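Putative methyltransferase (Porphyromonas gingivalis, PDB 3LL7) is a putative methyltransferase that probably takes its methyl group from S-adenosylmethionine, with a substrate that is not established. Local coordinates at residues A[230-235]-A[298-303]; A[294-299]-A[336-341]. All blocks are in the same frame, centred on the assembly; numbering follows the deposited sequence.

The two contacts follow one another along the chain, their centres about 12 Å apart. Contact 2 pairs strand 293-297 with strand 337-347 inside the sheet of the C-terminal half. Strand 293-297 leads through His298 directly into helix 299-304, which contact 1 packs against strand 225-233 of the methyltransferase-like sheet. His298 and Thr299 belong to both. Packing joins them as well: Leu301 CD1 lies 3.5 Å from Pro336 O, and Leu302 CD2 lies 3.8 Å from Pro297 CG. At this junction a formic acid, probably from the crystallisation liquor, comes within about 3 Å (nearest atoms) of the His298 side chain.

Contact 1. Residues A[230-235]-A[298-303]; sequences VVAAHG and HTALLK
Lys303 NZ is gripped by two backbone carbonyls, Ile213 O and Pro211 O, while the root of the same side chain rests on Val230. Strand 225-233 forms a hairpin with strand 236-244 in a mixed sheet and runs parallel to strand 258-263 on its other edge, consistent with the Rossmann-like fold of class I methyltransferases. Helix 299-304, from the ferredoxin-like region, packs along its last residues, and the short axes run 152° apart, roughly antiparallel. The middle is small and apolar. Ala300 CB sits 3.9 Å from Ala232 CB. It is equally close to the CG1 branch of Val230, and it also lies near Val230 O. That branch is turned anti to the backbone N (chi1 178°), which carries it into the corner between Ala300 O and Lys303. The Lys303 chain crosses the valine at about a right angle, with its CG 3.8 Å from Val230 CG1. Beyond CG it bends at chi2, and the ammonium leaves the apolar patch for its two carbonyls. No hydrogen bond joins the two segments.

His298 is the N-cap of the helix. Its ring edge faces Ala300 N in plane, but the bond to ND1 is weak at 3.3 Å and 125°. Leu301 CD1 stands over the rim of one face of this ring. At the C-terminal end of strand 225-233, His234 and Gly235 have the backbone angles of a type I' turn. Thr299 meets the carbonyl of Gly235 in this turn. The hydroxyl of Thr299 is near but makes no bond there; the closest approach is from its methyl, CG2 to Gly235 O at 3.4 Å.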
loop_
_atom_site.group_PDB
_atom_site.type_symbol
_atom_site.label_atom_id
_atom_site.label_comp_id
_atom_site.label_asym_id
_atom_site.label_seq_id
_atom_site.Cartn_x
_atom_site.Cartn_y
_atom_site.Cartn_z
ATOM N N VAL A 230 -3.394 -0.168 8.311
ATOM C CA VAL A 230 -2.777 0.854 7.464
ATOM C C VAL A 230 -1.464 0.267 6.998
ATOM O O VAL A 230 -0.579 -0.036 7.833
ATOM C CB VAL A 230 -2.524 2.177 8.236
ATOM C CG1 VAL A 230 -1.823 3.202 7.325
ATOM C CG2 VAL A 230 -3.845 2.705 8.791
ATOM N N VAL A 231 -1.371 -0.021 5.704
ATOM C CA VAL A 231 -0.231 -0.838 5.228
ATOM C C VAL A 231 0.729 -0.024 4.361
ATOM O O VAL A 231 0.353 0.435 3.261
ATOM C CB VAL A 231 -0.736 -2.083 4.441
ATOM C CG1 VAL A 231 0.435 -2.959 3.982
ATOM C CG2 VAL A 231 -1.736 -2.909 5.305
ATOM N N ALA A 232 1.957 0.145 4.840
ATOM C CA ALA A 232 2.993 0.800 4.050
ATOM C C ALA A 232 3.985 -0.234 3.484
ATOM O O ALA A 232 4.215 -1.283 4.108
ATOM C CB ALA A 232 3.727 1.834 4.879
ATOM N N ALA A 233 4.513 0.075 2.301
ATOM C CA ALA A 233 5.585 -0.681 1.607
ATOM C C ALA A 233 6.384 0.317 0.776
ATOM O O ALA A 233 5.831 1.301 0.269
ATOM C CB ALA A 233 4.992 -1.764 0.715
ATOM N N HIS A 234 7.686 0.079 0.619
ATOM C CA HIS A 234 8.544 0.962 -0.202
ATOM C C HIS A 234 8.573 2.410 0.315
ATOM O O HIS A 234 8.718 3.357 -0.463
ATOM C CB HIS A 234 8.122 0.922 -1.679
ATOM C CG HIS A 234 8.001 -0.467 -2.233
ATOM N ND1 HIS A 234 9.098 -1.247 -2.533
ATOM C CD2 HIS A 234 6.914 -1.218 -2.527
ATOM C CE1 HIS A 234 8.693 -2.419 -2.990
ATOM N NE2 HIS A 234 7.371 -2.430 -2.989
ATOM N N GLY A 235 8.414 2.570 1.625
ATOM C CA GLY A 235 8.422 3.883 2.248
ATOM C C GLY A 235 7.128 4.687 2.230
ATOM O O GLY A 235 7.140 5.846 2.638
ATOM N N HIS A 298 7.291 6.041 10.946
ATOM C CA HIS A 298 7.052 5.704 9.532
ATOM C C HIS A 298 5.688 6.187 9.037
ATOM O O HIS A 298 4.838 6.631 9.821
ATOM C CB HIS A 298 7.308 4.228 9.244
ATOM C CG HIS A 298 6.440 3.275 10.011
ATOM N ND1 HIS A 298 5.064 3.248 9.901
ATOM C CD2 HIS A 298 6.770 2.260 10.844
ATOM C CE1 HIS A 298 4.584 2.271 10.656
ATOM N NE2 HIS A 298 5.600 1.657 11.235
ATOM N N THR A 299 5.474 6.113 7.732
ATOM C CA THR A 299 4.289 6.716 7.123
ATOM C C THR A 299 2.972 6.076 7.540
ATOM O O THR A 299 1.934 6.753 7.562
ATOM C CB THR A 299 4.383 6.728 5.573
ATOM O OG1 THR A 299 4.541 5.405 5.057
ATOM C CG2 THR A 299 5.589 7.618 5.138
ATOM N N ALA A 300 3.006 4.790 7.860
ATOM C CA ALA A 300 1.773 4.096 8.263
ATOM C C ALA A 300 1.344 4.580 9.648
ATOM O O ALA A 300 0.134 4.770 9.897
ATOM C CB ALA A 300 1.960 2.567 8.242
ATOM N N LEU A 301 2.305 4.781 10.547
ATOM C CA LEU A 301 1.973 5.354 11.861
ATOM C C LEU A 301 1.340 6.739 11.745
ATOM O O LEU A 301 0.364 7.039 12.403
ATOM C CB LEU A 301 3.182 5.448 12.772
ATOM C CG LEU A 301 3.395 4.137 13.528
ATOM C CD1 LEU A 301 4.734 4.162 14.150
ATOM C CD2 LEU A 301 2.299 3.917 14.622
ATOM N N LEU A 302 1.949 7.578 10.903
ATOM C CA LEU A 302 1.435 8.917 10.644
ATOM C C LEU A 302 0.009 8.902 10.090
ATOM O O LEU A 302 -0.850 9.637 10.568
ATOM C CB LEU A 302 2.383 9.663 9.683
ATOM C CG LEU A 302 3.750 10.048 10.264
ATOM C CD1 LEU A 302 4.670 10.586 9.135
ATOM C CD2 LEU A 302 3.615 11.049 11.387
ATOM N N LYS A 303 -0.234 8.066 9.085
ATOM C CA LYS A 303 -1.557 7.978 8.480
ATOM C C LYS A 303 -2.595 7.442 9.486
ATOM O O LYS A 303 -3.740 7.889 9.476
ATOM C CB LYS A 303 -1.509 7.064 7.249
ATOM C CG LYS A 303 -2.895 6.754 6.651
ATOM C CD LYS A 303 -3.587 7.992 6.046
ATOM C CE LYS A 303 -4.984 7.654 5.572
ATOM N NZ LYS A 303 -5.664 8.836 4.937
#

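Contact 2. Residues A[294-299]-A[336-341]; sequences VYEPHT and PGRTFV
Glu296 and Arg338 lie side by side on neighbouring antiparallel strands and form a salt bridge. The strands, 293-297 and 337-347, are central members of a mixed sheet in the C-terminal half; the first lies in the ferredoxin-like region, the second in the THUMP-like one. Arg338 NH2 donates a hydrogen bond to Glu296 OE1 at 2.7 Å; the oxygen accepts with its syn lone pair. A second bond, from Arg338 NE to the same oxygen, is weak. Carboxylate and guanidinium are nearly coplanar, 26° apart. The glutamate is extended, with CG anti to the backbone N (chi1 -172°), whereas the arginine bends at chi3 to bring its edge round to the acid. The other oxygen, OE2, forms a salt bridge with Arg368 NE, so this buried carboxylate is held between two arginines, which would favour its charged form. Phe340 lies on the same face of the sheet. Its CZ stands 3.7 Å above the centre of the Arg338 guanidinium plane, and its ring edge approaches Glu296 CB.

On the other face, the Tyr295 ring runs alongside Thr339, with CE1 3.4 Å from Thr339 CG2. The phenol oxygen reaches past this pair to Glu332 N and Ser328 OG.

Backbone bonds set the register. Val294 with Phe340 and Glu296 with Arg338 are hydrogen-bonded pairs, each closed by two N-H to O bonds. Glu296 N to Arg338 O is almost straight, at 2.9 Å and 173°. Tyr295 faces Thr339, and Pro297 faces Gly337, in non-hydrogen-bonded pairs. Beyond the last pair, His298 N bonds to Pro336 O at 3.2 Å. In the conformer given, the imidazole CD2 of His298 is 3.4 Å from Pro336 O.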
loop_
_atom_site.group_PDB
_atom_site.type_symbol
_atom_site.label_atom_id
_atom_site.label_comp_id
_atom_site.label_asym_id
_atom_site.label_seq_id
_atom_site.Cartn_x
_atom_site.Cartn_y
_atom_site.Cartn_z
ATOM N N VAL A 294 16.676 10.700 18.774
ATOM C CA VAL A 294 15.577 11.296 18.047
ATOM C C VAL A 294 14.904 10.253 17.162
ATOM O O VAL A 294 15.580 9.488 16.481
ATOM C CB VAL A 294 16.043 12.559 17.250
ATOM C CG1 VAL A 294 14.907 13.143 16.461
ATOM C CG2 VAL A 294 16.553 13.604 18.236
ATOM N N TYR A 295 13.571 10.240 17.191
ATOM C CA TYR A 295 12.791 9.184 16.529
ATOM C C TYR A 295 11.774 9.747 15.559
ATOM O O TYR A 295 10.980 10.622 15.920
ATOM C CB TYR A 295 12.014 8.403 17.569
ATOM C CG TYR A 295 12.903 7.789 18.642
ATOM C CD1 TYR A 295 13.434 6.527 18.485
ATOM C CD2 TYR A 295 13.215 8.514 19.825
ATOM C CE1 TYR A 295 14.252 5.958 19.499
ATOM C CE2 TYR A 295 14.012 7.982 20.809
ATOM C CZ TYR A 295 14.517 6.693 20.662
ATOM O OH TYR A 295 15.316 6.161 21.654
ATOM N N GLU A 296 11.807 9.230 14.331
ATOM C CA GLU A 296 10.849 9.690 13.284
ATOM C C GLU A 296 9.946 8.529 12.855
ATOM O O GLU A 296 10.440 7.558 12.273
ATOM C CB GLU A 296 11.584 10.220 12.028
ATOM C CG GLU A 296 10.623 10.891 11.019
ATOM C CD GLU A 296 11.332 11.389 9.744
ATOM O OE1 GLU A 296 12.441 10.924 9.433
ATOM O OE2 GLU A 296 10.766 12.261 9.049
ATOM N N PRO A 297 8.632 8.640 13.102
ATOM C CA PRO A 297 7.718 7.503 12.833
ATOM C C PRO A 297 7.514 7.301 11.326
ATOM O O PRO A 297 7.547 8.283 10.536
ATOM C CB PRO A 297 6.395 7.938 13.493
ATOM C CG PRO A 297 6.438 9.413 13.425
ATOM C CD PRO A 297 7.925 9.759 13.732
ATOM N N HIS A 298 7.291 6.041 10.946
ATOM C CA HIS A 298 7.052 5.704 9.532
ATOM C C HIS A 298 5.688 6.187 9.037
ATOM O O HIS A 298 4.838 6.631 9.821
ATOM C CB HIS A 298 7.308 4.228 9.244
ATOM C CG HIS A 298 6.440 3.275 10.011
ATOM N ND1 HIS A 298 5.064 3.248 9.901
ATOM C CD2 HIS A 298 6.770 2.260 10.844
ATOM C CE1 HIS A 298 4.584 2.271 10.656
ATOM N NE2 HIS A 298 5.600 1.657 11.235
ATOM N N THR A 299 5.474 6.113 7.732
ATOM C CA THR A 299 4.289 6.716 7.123
ATOM C C THR A 299 2.972 6.076 7.540
ATOM O O THR A 299 1.934 6.753 7.562
ATOM C CB THR A 299 4.383 6.728 5.573
ATOM O OG1 THR A 299 4.541 5.405 5.057
ATOM C CG2 THR A 299 5.589 7.618 5.138
ATOM N N PRO A 336 9.655 1.981 15.548
ATOM C CA PRO A 336 8.858 1.945 14.304
ATOM C C PRO A 336 9.015 3.202 13.453
ATOM O O PRO A 336 8.114 4.034 13.364
ATOM C CB PRO A 336 7.430 1.929 14.816
ATOM C CG PRO A 336 7.509 2.692 16.108
ATOM C CD PRO A 336 8.794 2.228 16.724
ATOM N N GLY A 337 10.157 3.286 12.818
ATOM C CA GLY A 337 10.521 4.376 11.931
ATOM C C GLY A 337 12.017 4.477 11.968
ATOM O O GLY A 337 12.710 3.451 11.968
ATOM N N ARG A 338 12.533 5.696 11.959
ATOM C CA ARG A 338 13.979 5.881 11.904
ATOM C C ARG A 338 14.428 6.369 13.270
ATOM O O ARG A 338 13.717 7.126 13.909
ATOM C CB ARG A 338 14.330 6.937 10.853
ATOM C CG ARG A 338 14.027 6.432 9.472
ATOM C CD ARG A 338 14.703 7.205 8.452
ATOM N NE ARG A 338 14.133 8.521 8.285
ATOM C CZ ARG A 338 14.665 9.423 7.470
ATOM N NH1 ARG A 338 15.762 9.110 6.778
ATOM N NH2 ARG A 338 14.116 10.627 7.338
ATOM N N THR A 339 15.589 5.918 13.710
ATOM C CA THR A 339 16.172 6.390 14.961
ATOM C C THR A 339 17.520 7.071 14.695
ATOM O O THR A 339 18.353 6.566 13.940
ATOM C CB THR A 339 16.407 5.224 15.961
ATOM O OG1 THR A 339 15.181 4.503 16.121
ATOM C CG2 THR A 339 16.861 5.783 17.318
ATOM N N PHE A 340 17.716 8.204 15.356
ATOM C CA PHE A 340 18.890 9.046 15.158
ATOM C C PHE A 340 19.536 9.370 16.498
ATOM O O PHE A 340 18.877 9.387 17.543
ATOM C CB PHE A 340 18.524 10.391 14.522
ATOM C CG PHE A 340 17.811 10.297 13.188
ATOM C CD1 PHE A 340 18.533 10.315 11.994
ATOM C CD2 PHE A 340 16.410 10.268 13.133
ATOM C CE1 PHE A 340 17.878 10.281 10.740
ATOM C CE2 PHE A 340 15.730 10.252 11.894
ATOM C CZ PHE A 340 16.454 10.243 10.692
ATOM N N VAL A 341 20.822 9.685 16.434
ATOM C CA VAL A 341 21.518 10.310 17.544
ATOM C C VAL A 341 21.634 11.772 17.258
ATOM O O VAL A 341 22.050 12.185 16.165
ATOM C CB VAL A 341 22.924 9.772 17.717
ATOM C CG1 VAL A 341 23.591 10.481 18.924
ATOM C CG2 VAL A 341 22.874 8.250 17.915
#